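Local coordinates for protein putative Acetyltransferase from the GNAT family (Novosphingobium aromaticivorans DSM 12444, PDB 3EC4) that probably transfers acyl groups other than amino-acyl groups, as a putative acetyltransferase of the GNAT family, at residues 23-28 and 32-37; 38-43 and 148-153; 99-104 and 175-180; 106-111 and 136-141. All blocks are in the same frame, centred on the assembly; numbering follows the deposited sequence.

How the contacts relate
Contacts 1 and 2 follow one another along the chain, centres about 9 Å apart, and touch where Arg32 and Leu33 meet Gly38 and Phe40 at the two-stranded sheet of 30-32 and 41-43. Contacts 3 and 4 form a second pair, centres about 12 Å apart, in which Val102 O pairs with Gly136 N across the edge of the eight-stranded mixed sheet. The segments of contacts 2 and 3 alternate along the chain, and contact 4 falls between the two segments of contact 3. Contact 2, near the chain's centre, joins the two-stranded sheet to the eight-stranded one at the end of strand 142-149; contacts 1 and 3 lie on opposite sides of that centre.

Contact 1 of 4, residues 23-28 and 32-37; sequences LDVASG and RLDPAY
Leu23 lies against Leu33 and Tyr37, and its side chain divides its atoms between them. CB rests on Leu33 CD1 at 3.8 Å, the two leucines lying side by side and pointing the same way. With CG anti to the carbonyl carbon (chi1 -53°), both methyls reach Tyr37: CD1 sits near the ring while still touching Leu33 CD1, and CD2 goes over one face, 3.5 Å from Tyr37 CZ. This is a CH-pi contact displaced toward the hydroxyl end of the ring; Tyr131 meets the same tyrosine edge-to-face. Next to this packing the chain doubles back, and Asp24 and Leu33 form a single antiparallel bridge, a non-hydrogen-bonded pair flanked by two backbone bonds. Asp34 N donates to Leu23 O (2.8 Å), and Val25 N donates to Arg32 O (2.8 Å). Asp24 OD1 extends the pairing, taking Arg32 N at 2.9 Å from one face of the carboxylate and Ala26 N at 3.0 Å from the other; the second bond closes an Asx turn. The side chains of Val25 and Arg32 run side by side, Val25 CG2 3.5 Å from Arg32 CG, while the guanidinium of that arginine bonds onward to Gly38 O. Directional bonds thus set the register of the two loops, whereas the Leu23 methyls on Leu33 and the Tyr37 face add apolar packing that sets no register.

Contact 2 of 4, residues 38-43 and 148-153; sequences GPFAAA and GERMRP
Met151, present as selenomethionine, makes a Met-aromatic contact with Phe40, joining the residues that lead into strand 41-43 to the turn that follows strand 142-149 of the acetyltransferase-like sheet. The methyl group does the touching. CE stands over the centre of the ring, 3.5 Å from the centroid of Phe40 and within 3° of the ring normal, so all six ring carbons lie at similar distances from it. SE is set further back above the same face, 5.2 Å from the Phe40 centroid. The methionine reaches this place with CG anti to the carbonyl carbon and SE extended beyond it, the chain bending only at its last torsion (chi3 -143°) to aim the methyl at the ring. Phe40 CG is likewise anti to its own carbonyl carbon (chi1 -68°), which presents a ring face to the methyl, and Val12 of helix 11-17 packs on both residues. Arg150 takes a different approach. Its chain runs extended until it bends at chi3, and its guanidinium comes to the rim of the phenyl: NH1 lies near the ring plane, whereas Phe40 CZ lies over the guanidinium face. Glu159 is the salt-bridge partner of Arg150 NE and also accepts from Met151 N, so one carboxylate may help to place both residues of segment 148-153 that touch the ring. Arg150 NH1 is 3.8 Å from Phe40 CZ.

Contact 3 of 4, residues 99-104 and 175-180; sequences PGIVAL and AARLIR
Arg177 NE is held in a salt bridge with Asp98, just ahead of segment 99-104, with the guanidinium beside Gly100 and Ile101. NH2, like NE, is hydrogen-bonded to a residue flanking the segments, so its meetings with carbon atoms here are plain packing: Gly100 CA lies near the guanidinium plane at its edge, 4.4 Å from Arg177 NH2, and Ile101 CD1 approaches the same nitrogen obliquely at 4.1 Å. The arginine chain leaves the helix with CG anti to the carbonyl carbon (chi1 -69°), then bends at chi3, which takes its end toward Ile101 CD1. Ile101 is the apolar link between the segments, and its two branches go to different partners. CD1, at the end of the longer branch, faces the arginine; CG2, anti to the backbone N, touches Leu178 CD2 at 3.7 Å, the two buried side chains crossing at a slant. The arrangement is that of the GNAT fold, in which helix 174-188 packs over the sheet: here it meets Gly100 and Ile101, just ahead of edge strand 102-103, and, through Leu178, also lies on Tyr135 of strand 134-139 and on Ala145 and Ala147 of strand 142-149. In relatives the helix in this position follows the loop that binds the acetyl-CoA pyrophosphate. Leu178 sets out from the helix without aiming at segment 99-104, and it is the CD2 methyl that closes the distance.

Contact 4 of 4, residues 106-111 and 136-141; sequences ETDVPE and GVRIDG
Arg138 spends its three guanidinium nitrogens on Asp108, Glu111, a backbone carbonyl and a water. It grips Glu111 end-on, one nitrogen to each oxygen: NH1 donates to Glu111 OE2 at 2.9 Å, on the syn side but 33° out of the carboxylate plane, and NH2 donates to Glu111 OE1 at 2.9 Å. The second bond is the less in-plane of the two, since OE1 is met from well above the carboxylate; the two flat groups stand 50° apart. Each of these nitrogens has another acceptor. NH2 also reaches Asp108 OD1 at 2.9 Å, on the anti side of that carboxylate, while NH1 donates to Gly141 O at 3.0 Å, from above the carbonyl plane. NE is served by a water, 2.7 Å from Arg138 NE, which in turn donates to Asp108 OD1 at 2.9 Å. Asp108 OD1 therefore accepts both a direct bond and a water-mediated one, and its OD2 accepts from Gly105 N. To arrive here the arginine leaves strand 134-139 with CG anti to the carbonyl carbon (chi1 -64°) and bends at chi2, its stem passing Leu143. The network joins that strand to the 3-10 turn 106-108 and, through Glu111, to the first turn of the following helix. One guanidinium probably offsets much of the repulsion between Asp108 and Glu111 and so holds them close, although at the surface solvent probably weakens the electrostatic contribution.

Contact 1 of 4, residues 23-28 and 32-37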
# COMPACT_ATOMS: atom_id res chain seq x y z
N LEU A 23 -5.80 10.17 -9.66
CA LEU A 23 -5.23 10.46 -8.34
C LEU A 23 -3.92 11.26 -8.38
O LEU A 23 -3.40 11.62 -7.33
CB LEU A 23 -5.03 9.16 -7.56
CG LEU A 23 -6.25 8.22 -7.41
CD1 LEU A 23 -5.93 6.98 -6.52
CD2 LEU A 23 -7.47 9.00 -6.85
N ASP A 24 -3.37 11.50 -9.56
CA ASP A 24 -2.09 12.21 -9.68
C ASP A 24 -2.40 13.72 -9.58
O ASP A 24 -3.24 14.25 -10.32
CB ASP A 24 -1.40 11.83 -11.01
CG ASP A 24 -0.06 12.51 -11.22
OD1 ASP A 24 0.48 13.14 -10.29
OD2 ASP A 24 0.43 12.46 -12.36
N VAL A 25 -1.71 14.42 -8.69
CA VAL A 25 -1.91 15.86 -8.55
C VAL A 25 -0.76 16.71 -9.14
O VAL A 25 -0.82 17.93 -9.12
CB VAL A 25 -2.23 16.26 -7.07
CG1 VAL A 25 -3.60 15.66 -6.63
CG2 VAL A 25 -1.02 15.88 -6.11
N ALA A 26 0.28 16.05 -9.65
CA ALA A 26 1.45 16.71 -10.22
C ALA A 26 1.27 16.76 -11.73
O ALA A 26 0.15 16.57 -12.26
CB ALA A 26 2.75 15.95 -9.82
N SER A 27 2.36 17.06 -12.43
CA SER A 27 2.32 17.20 -13.88
C SER A 27 3.69 16.91 -14.42
O SER A 27 4.65 16.92 -13.67
CB SER A 27 1.91 18.63 -14.28
OG SER A 27 2.80 19.57 -13.68
N GLY A 28 3.74 16.64 -15.71
CA GLY A 28 4.99 16.54 -16.43
C GLY A 28 5.76 15.31 -16.03
O GLY A 28 5.23 14.19 -16.06
N ARG A 32 2.54 12.63 -8.32
CA ARG A 32 2.30 12.73 -6.87
C ARG A 32 0.91 12.29 -6.54
O ARG A 32 -0.05 12.76 -7.14
CB ARG A 32 2.53 14.19 -6.45
CG ARG A 32 2.09 14.57 -5.02
CD ARG A 32 3.01 13.93 -4.03
NE ARG A 32 2.95 14.40 -2.62
CZ ARG A 32 2.24 13.81 -1.64
NH1 ARG A 32 1.41 12.77 -1.89
NH2 ARG A 32 2.33 14.27 -0.40
N LEU A 33 0.78 11.31 -5.67
CA LEU A 33 -0.52 10.85 -5.25
C LEU A 33 -1.21 12.00 -4.52
O LEU A 33 -0.60 12.74 -3.72
CB LEU A 33 -0.39 9.59 -4.36
CG LEU A 33 -1.62 8.98 -3.70
CD1 LEU A 33 -2.59 8.45 -4.72
CD2 LEU A 33 -1.17 7.93 -2.66
N ASP A 34 -2.49 12.16 -4.79
CA ASP A 34 -3.30 13.09 -4.01
C ASP A 34 -2.99 12.81 -2.52
O ASP A 34 -3.16 11.71 -2.07
CB ASP A 34 -4.76 12.83 -4.33
CG ASP A 34 -5.72 13.72 -3.59
OD1 ASP A 34 -5.36 14.32 -2.55
OD2 ASP A 34 -6.85 13.78 -4.06
N PRO A 35 -2.51 13.82 -1.78
CA PRO A 35 -2.24 13.65 -0.35
C PRO A 35 -3.38 13.13 0.52
O PRO A 35 -3.11 12.58 1.62
CB PRO A 35 -1.83 15.04 0.11
CG PRO A 35 -1.33 15.70 -1.13
CD PRO A 35 -2.10 15.15 -2.25
N ALA A 36 -4.63 13.28 0.07
CA ALA A 36 -5.76 12.73 0.78
C ALA A 36 -5.69 11.21 0.78
O ALA A 36 -6.22 10.54 1.68
CB ALA A 36 -7.10 13.20 0.15
N TYR A 37 -5.10 10.66 -0.27
CA TYR A 37 -4.93 9.21 -0.40
C TYR A 37 -3.64 8.70 0.22
O TYR A 37 -3.62 7.63 0.78
CB TYR A 37 -5.03 8.79 -1.84
CG TYR A 37 -6.40 8.88 -2.44
CD1 TYR A 37 -6.95 10.10 -2.79
CD2 TYR A 37 -7.13 7.73 -2.70
CE1 TYR A 37 -8.22 10.17 -3.39
CE2 TYR A 37 -8.39 7.79 -3.30
CZ TYR A 37 -8.92 9.01 -3.63
OH TYR A 37 -10.19 9.05 -4.19

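Contact 2 of 4, residues 38-43 and 148-153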
# COMPACT_ATOMS: atom_id res chain seq x y z
N GLY A 38 -2.54 9.43 0.11
CA GLY A 38 -1.30 8.92 0.67
C GLY A 38 -0.11 9.76 0.27
O GLY A 38 -0.26 10.76 -0.43
N PRO A 39 1.08 9.39 0.77
CA PRO A 39 2.26 10.23 0.63
C PRO A 39 3.20 9.92 -0.57
O PRO A 39 4.34 10.41 -0.61
CB PRO A 39 3.00 9.93 1.92
CG PRO A 39 2.77 8.45 2.07
CD PRO A 39 1.36 8.22 1.63
N PHE A 40 2.71 9.16 -1.54
CA PHE A 40 3.59 8.53 -2.52
C PHE A 40 3.88 9.47 -3.69
O PHE A 40 3.02 10.25 -4.09
CB PHE A 40 3.02 7.22 -3.03
CG PHE A 40 2.97 6.15 -1.98
CD1 PHE A 40 4.13 5.52 -1.59
CD2 PHE A 40 1.78 5.86 -1.33
CE1 PHE A 40 4.11 4.58 -0.61
CE2 PHE A 40 1.76 4.92 -0.33
CZ PHE A 40 2.92 4.29 0.03
N ALA A 41 5.10 9.38 -4.22
CA ALA A 41 5.49 10.18 -5.42
C ALA A 41 6.55 9.43 -6.21
O ALA A 41 7.15 8.48 -5.72
CB ALA A 41 6.00 11.61 -5.02
N ALA A 42 6.75 9.87 -7.45
CA ALA A 42 7.73 9.26 -8.33
C ALA A 42 8.14 10.29 -9.38
O ALA A 42 7.36 11.19 -9.75
CB ALA A 42 7.16 7.99 -9.00
N ALA A 43 9.36 10.13 -9.87
CA ALA A 43 9.92 11.01 -10.93
C ALA A 43 10.30 10.21 -12.18
O ALA A 43 10.67 9.03 -12.11
CB ALA A 43 11.16 11.76 -10.39
N GLY A 148 -7.44 -3.88 2.87
CA GLY A 148 -7.98 -3.25 1.70
C GLY A 148 -7.11 -3.36 0.47
O GLY A 148 -6.11 -4.12 0.42
N GLU A 149 -7.49 -2.55 -0.50
CA GLU A 149 -6.82 -2.42 -1.77
C GLU A 149 -6.14 -1.07 -1.89
O GLU A 149 -6.66 -0.07 -1.40
CB GLU A 149 -7.83 -2.53 -2.90
CG GLU A 149 -8.66 -3.79 -2.84
CD GLU A 149 -9.73 -3.85 -3.88
OE1 GLU A 149 -10.33 -2.80 -4.19
OE2 GLU A 149 -10.01 -4.97 -4.37
N ARG A 150 -5.02 -1.04 -2.61
CA ARG A 150 -4.33 0.23 -2.84
C ARG A 150 -3.90 0.41 -4.30
O ARG A 150 -4.77 0.61 -5.15
CB ARG A 150 -3.22 0.40 -1.81
CG ARG A 150 -2.69 1.80 -1.64
CD ARG A 150 -1.74 1.91 -0.47
NE ARG A 150 -0.49 1.22 -0.70
CZ ARG A 150 0.50 1.16 0.20
NH1 ARG A 150 0.43 1.75 1.39
NH2 ARG A 150 1.57 0.48 -0.09
N MSE A 151 -2.60 0.39 -4.60
CA MSE A 151 -2.14 0.80 -5.94
C MSE A 151 -2.50 -0.21 -7.03
O MSE A 151 -2.64 -1.43 -6.79
CB MSE A 151 -0.62 1.04 -5.96
CG MSE A 151 -0.18 2.04 -4.96
SE MSE A 151 1.68 2.52 -5.19
CE MSE A 151 2.12 2.66 -3.28
N ARG A 152 -2.65 0.32 -8.23
CA ARG A 152 -2.97 -0.50 -9.40
C ARG A 152 -2.04 -0.09 -10.54
O ARG A 152 -2.39 0.75 -11.33
CB ARG A 152 -4.42 -0.31 -9.80
CG ARG A 152 -5.39 -0.87 -8.75
CD ARG A 152 -6.80 -0.46 -8.99
NE ARG A 152 -7.65 -0.98 -7.94
CZ ARG A 152 -8.19 -2.19 -7.93
NH1 ARG A 152 -8.09 -2.98 -8.99
NH2 ARG A 152 -8.89 -2.58 -6.87
N PRO A 153 -0.83 -0.68 -10.58
CA PRO A 153 0.20 -0.33 -11.56
C PRO A 153 -0.13 -0.62 -13.04
O PRO A 153 0.49 -0.05 -13.93
CB PRO A 153 1.43 -1.11 -11.07
CG PRO A 153 1.18 -1.31 -9.58
CD PRO A 153 -0.31 -1.63 -9.58

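Contact 3 of 4, residues 99-104 and 175-180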
# COMPACT_ATOMS: atom_id res chain seq x y z
N PRO A 99 -18.40 -15.57 5.95
CA PRO A 99 -19.40 -14.51 6.13
C PRO A 99 -19.15 -13.54 7.29
O PRO A 99 -19.74 -12.46 7.30
CB PRO A 99 -20.70 -15.28 6.34
CG PRO A 99 -20.40 -16.69 6.06
CD PRO A 99 -18.96 -16.89 6.24
N GLY A 100 -18.27 -13.89 8.22
CA GLY A 100 -17.83 -12.97 9.27
C GLY A 100 -17.03 -11.76 8.76
O GLY A 100 -16.79 -10.80 9.51
N ILE A 101 -16.60 -11.79 7.51
CA ILE A 101 -15.88 -10.65 6.94
C ILE A 101 -16.92 -9.73 6.32
O ILE A 101 -17.73 -10.18 5.48
CB ILE A 101 -14.83 -11.07 5.90
CG1 ILE A 101 -13.91 -12.16 6.42
CG2 ILE A 101 -14.00 -9.84 5.41
CD1 ILE A 101 -13.29 -11.84 7.74
N VAL A 102 -16.94 -8.46 6.74
CA VAL A 102 -17.90 -7.46 6.27
C VAL A 102 -17.22 -6.38 5.43
O VAL A 102 -16.11 -5.97 5.71
CB VAL A 102 -18.66 -6.79 7.47
CG1 VAL A 102 -19.51 -7.83 8.26
CG2 VAL A 102 -17.70 -6.07 8.42
N ALA A 103 -17.87 -5.94 4.36
CA ALA A 103 -17.41 -4.79 3.60
C ALA A 103 -17.50 -3.52 4.48
O ALA A 103 -18.48 -3.30 5.20
CB ALA A 103 -18.22 -4.60 2.31
N LEU A 104 -16.46 -2.69 4.43
CA LEU A 104 -16.46 -1.42 5.13
C LEU A 104 -16.83 -0.28 4.20
O LEU A 104 -16.68 -0.37 2.99
CB LEU A 104 -15.10 -1.17 5.75
CG LEU A 104 -14.69 -2.28 6.74
CD1 LEU A 104 -13.29 -2.02 7.29
CD2 LEU A 104 -15.73 -2.46 7.85
N ALA A 175 -6.04 -11.40 10.25
CA ALA A 175 -5.29 -10.88 9.10
C ALA A 175 -5.36 -11.81 7.89
O ALA A 175 -5.66 -11.36 6.79
CB ALA A 175 -3.83 -10.59 9.46
N ALA A 176 -5.13 -13.10 8.11
CA ALA A 176 -5.18 -14.09 7.06
C ALA A 176 -6.56 -14.12 6.40
O ALA A 176 -6.67 -14.03 5.17
CB ALA A 176 -4.83 -15.45 7.59
N ARG A 177 -7.60 -14.15 7.22
CA ARG A 177 -8.96 -14.17 6.69
C ARG A 177 -9.31 -12.92 5.89
O ARG A 177 -9.93 -13.01 4.84
CB ARG A 177 -9.96 -14.42 7.80
CG ARG A 177 -9.88 -15.83 8.38
CD ARG A 177 -10.57 -15.87 9.70
NE ARG A 177 -11.98 -15.54 9.55
CZ ARG A 177 -12.77 -15.22 10.57
NH1 ARG A 177 -12.32 -15.24 11.83
NH2 ARG A 177 -14.02 -14.90 10.33
N LEU A 178 -8.86 -11.76 6.34
CA LEU A 178 -9.07 -10.50 5.61
C LEU A 178 -8.31 -10.45 4.28
O LEU A 178 -8.87 -10.02 3.25
CB LEU A 178 -8.68 -9.32 6.50
CG LEU A 178 -9.76 -9.07 7.59
CD1 LEU A 178 -9.26 -8.28 8.79
CD2 LEU A 178 -10.99 -8.34 6.94
N ILE A 179 -7.05 -10.87 4.28
CA ILE A 179 -6.30 -10.98 3.02
C ILE A 179 -7.05 -11.91 2.03
O ILE A 179 -7.18 -11.60 0.85
CB ILE A 179 -4.84 -11.43 3.26
CG1 ILE A 179 -4.08 -10.33 4.01
CG2 ILE A 179 -4.16 -11.75 1.88
CD1 ILE A 179 -2.82 -10.75 4.77
N ARG A 180 -7.50 -13.06 2.50
CA ARG A 180 -8.29 -13.96 1.65
C ARG A 180 -9.46 -13.24 1.00
O ARG A 180 -9.73 -13.44 -0.18
CB ARG A 180 -8.85 -15.14 2.44
CG ARG A 180 -7.81 -16.21 2.87
CD ARG A 180 -8.52 -17.24 3.69
NE ARG A 180 -7.75 -18.40 4.15
CZ ARG A 180 -7.46 -19.46 3.39
NH1 ARG A 180 -7.83 -19.49 2.13
NH2 ARG A 180 -6.80 -20.49 3.90

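Contact 4 of 4, residues 106-111 and 136-141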
# COMPACT_ATOMS: atom_id res chain seq x y z
N GLU A 106 -18.18 4.33 4.25
CA GLU A 106 -18.01 5.65 4.83
C GLU A 106 -18.32 5.69 6.31
O GLU A 106 -17.66 6.39 7.04
CB GLU A 106 -18.90 6.68 4.11
CG GLU A 106 -18.42 8.12 4.27
CD GLU A 106 -19.32 9.14 3.54
OE1 GLU A 106 -20.53 8.85 3.35
OE2 GLU A 106 -18.80 10.24 3.17
N THR A 107 -19.35 4.97 6.76
CA THR A 107 -19.72 5.03 8.16
C THR A 107 -18.63 4.45 9.09
O THR A 107 -18.58 4.79 10.25
CB THR A 107 -21.09 4.37 8.46
OG1 THR A 107 -21.07 2.97 8.14
CG2 THR A 107 -22.22 5.06 7.69
N ASP A 108 -17.77 3.57 8.57
CA ASP A 108 -16.70 2.95 9.34
C ASP A 108 -15.42 3.77 9.42
O ASP A 108 -14.47 3.40 10.13
CB ASP A 108 -16.37 1.58 8.73
CG ASP A 108 -17.58 0.70 8.62
OD1 ASP A 108 -18.08 0.25 9.67
OD2 ASP A 108 -18.03 0.45 7.49
N VAL A 109 -15.39 4.90 8.72
CA VAL A 109 -14.13 5.64 8.57
C VAL A 109 -13.51 6.10 9.90
O VAL A 109 -12.33 5.89 10.10
CB VAL A 109 -14.28 6.76 7.55
CG1 VAL A 109 -13.04 7.72 7.60
CG2 VAL A 109 -14.51 6.15 6.14
N PRO A 110 -14.31 6.65 10.84
CA PRO A 110 -13.72 6.97 12.18
C PRO A 110 -13.01 5.79 12.86
O PRO A 110 -11.86 5.94 13.36
CB PRO A 110 -14.96 7.39 12.98
CG PRO A 110 -15.86 8.00 11.95
CD PRO A 110 -15.72 7.06 10.79
N GLU A 111 -13.67 4.64 12.87
CA GLU A 111 -13.08 3.44 13.46
C GLU A 111 -11.90 2.90 12.70
O GLU A 111 -10.96 2.38 13.32
CB GLU A 111 -14.14 2.35 13.61
CG GLU A 111 -15.09 2.65 14.72
CD GLU A 111 -16.27 1.72 14.74
OE1 GLU A 111 -17.20 1.88 13.87
OE2 GLU A 111 -16.27 0.82 15.63
N GLY A 136 -13.54 -5.73 6.90
CA GLY A 136 -13.27 -5.72 8.31
C GLY A 136 -13.85 -6.93 8.99
O GLY A 136 -14.66 -7.63 8.41
N VAL A 137 -13.44 -7.10 10.23
CA VAL A 137 -14.08 -8.04 11.13
C VAL A 137 -14.44 -7.28 12.40
O VAL A 137 -13.63 -6.48 12.90
CB VAL A 137 -13.21 -9.27 11.48
CG1 VAL A 137 -14.00 -10.24 12.34
CG2 VAL A 137 -12.72 -9.97 10.23
N ARG A 138 -15.64 -7.54 12.90
CA ARG A 138 -16.12 -6.91 14.14
C ARG A 138 -16.20 -7.94 15.24
O ARG A 138 -16.64 -9.05 15.02
CB ARG A 138 -17.49 -6.25 13.93
CG ARG A 138 -17.42 -5.09 12.93
CD ARG A 138 -18.37 -3.94 13.26
NE ARG A 138 -17.96 -2.73 12.55
CZ ARG A 138 -17.55 -1.59 13.11
NH1 ARG A 138 -17.53 -1.44 14.43
NH2 ARG A 138 -17.18 -0.57 12.35
N ILE A 139 -15.77 -7.54 16.42
CA ILE A 139 -15.76 -8.37 17.64
C ILE A 139 -16.26 -7.47 18.79
O ILE A 139 -15.75 -6.36 18.99
CB ILE A 139 -14.33 -8.88 17.95
CG1 ILE A 139 -13.86 -9.84 16.86
CG2 ILE A 139 -14.28 -9.58 19.34
CD1 ILE A 139 -12.47 -10.44 17.11
N ASP A 140 -17.28 -7.93 19.51
CA ASP A 140 -17.95 -7.16 20.60
C ASP A 140 -18.40 -5.81 20.08
O ASP A 140 -18.30 -4.79 20.78
CB ASP A 140 -17.02 -6.93 21.81
CG ASP A 140 -16.37 -8.22 22.34
OD1 ASP A 140 -17.10 -9.22 22.51
OD2 ASP A 140 -15.13 -8.21 22.58
N GLY A 141 -18.83 -5.78 18.82
CA GLY A 141 -19.21 -4.52 18.16
C GLY A 141 -18.09 -3.59 17.74
O GLY A 141 -18.34 -2.58 17.12
O HOH W 1 -19.05 -2.50 10.06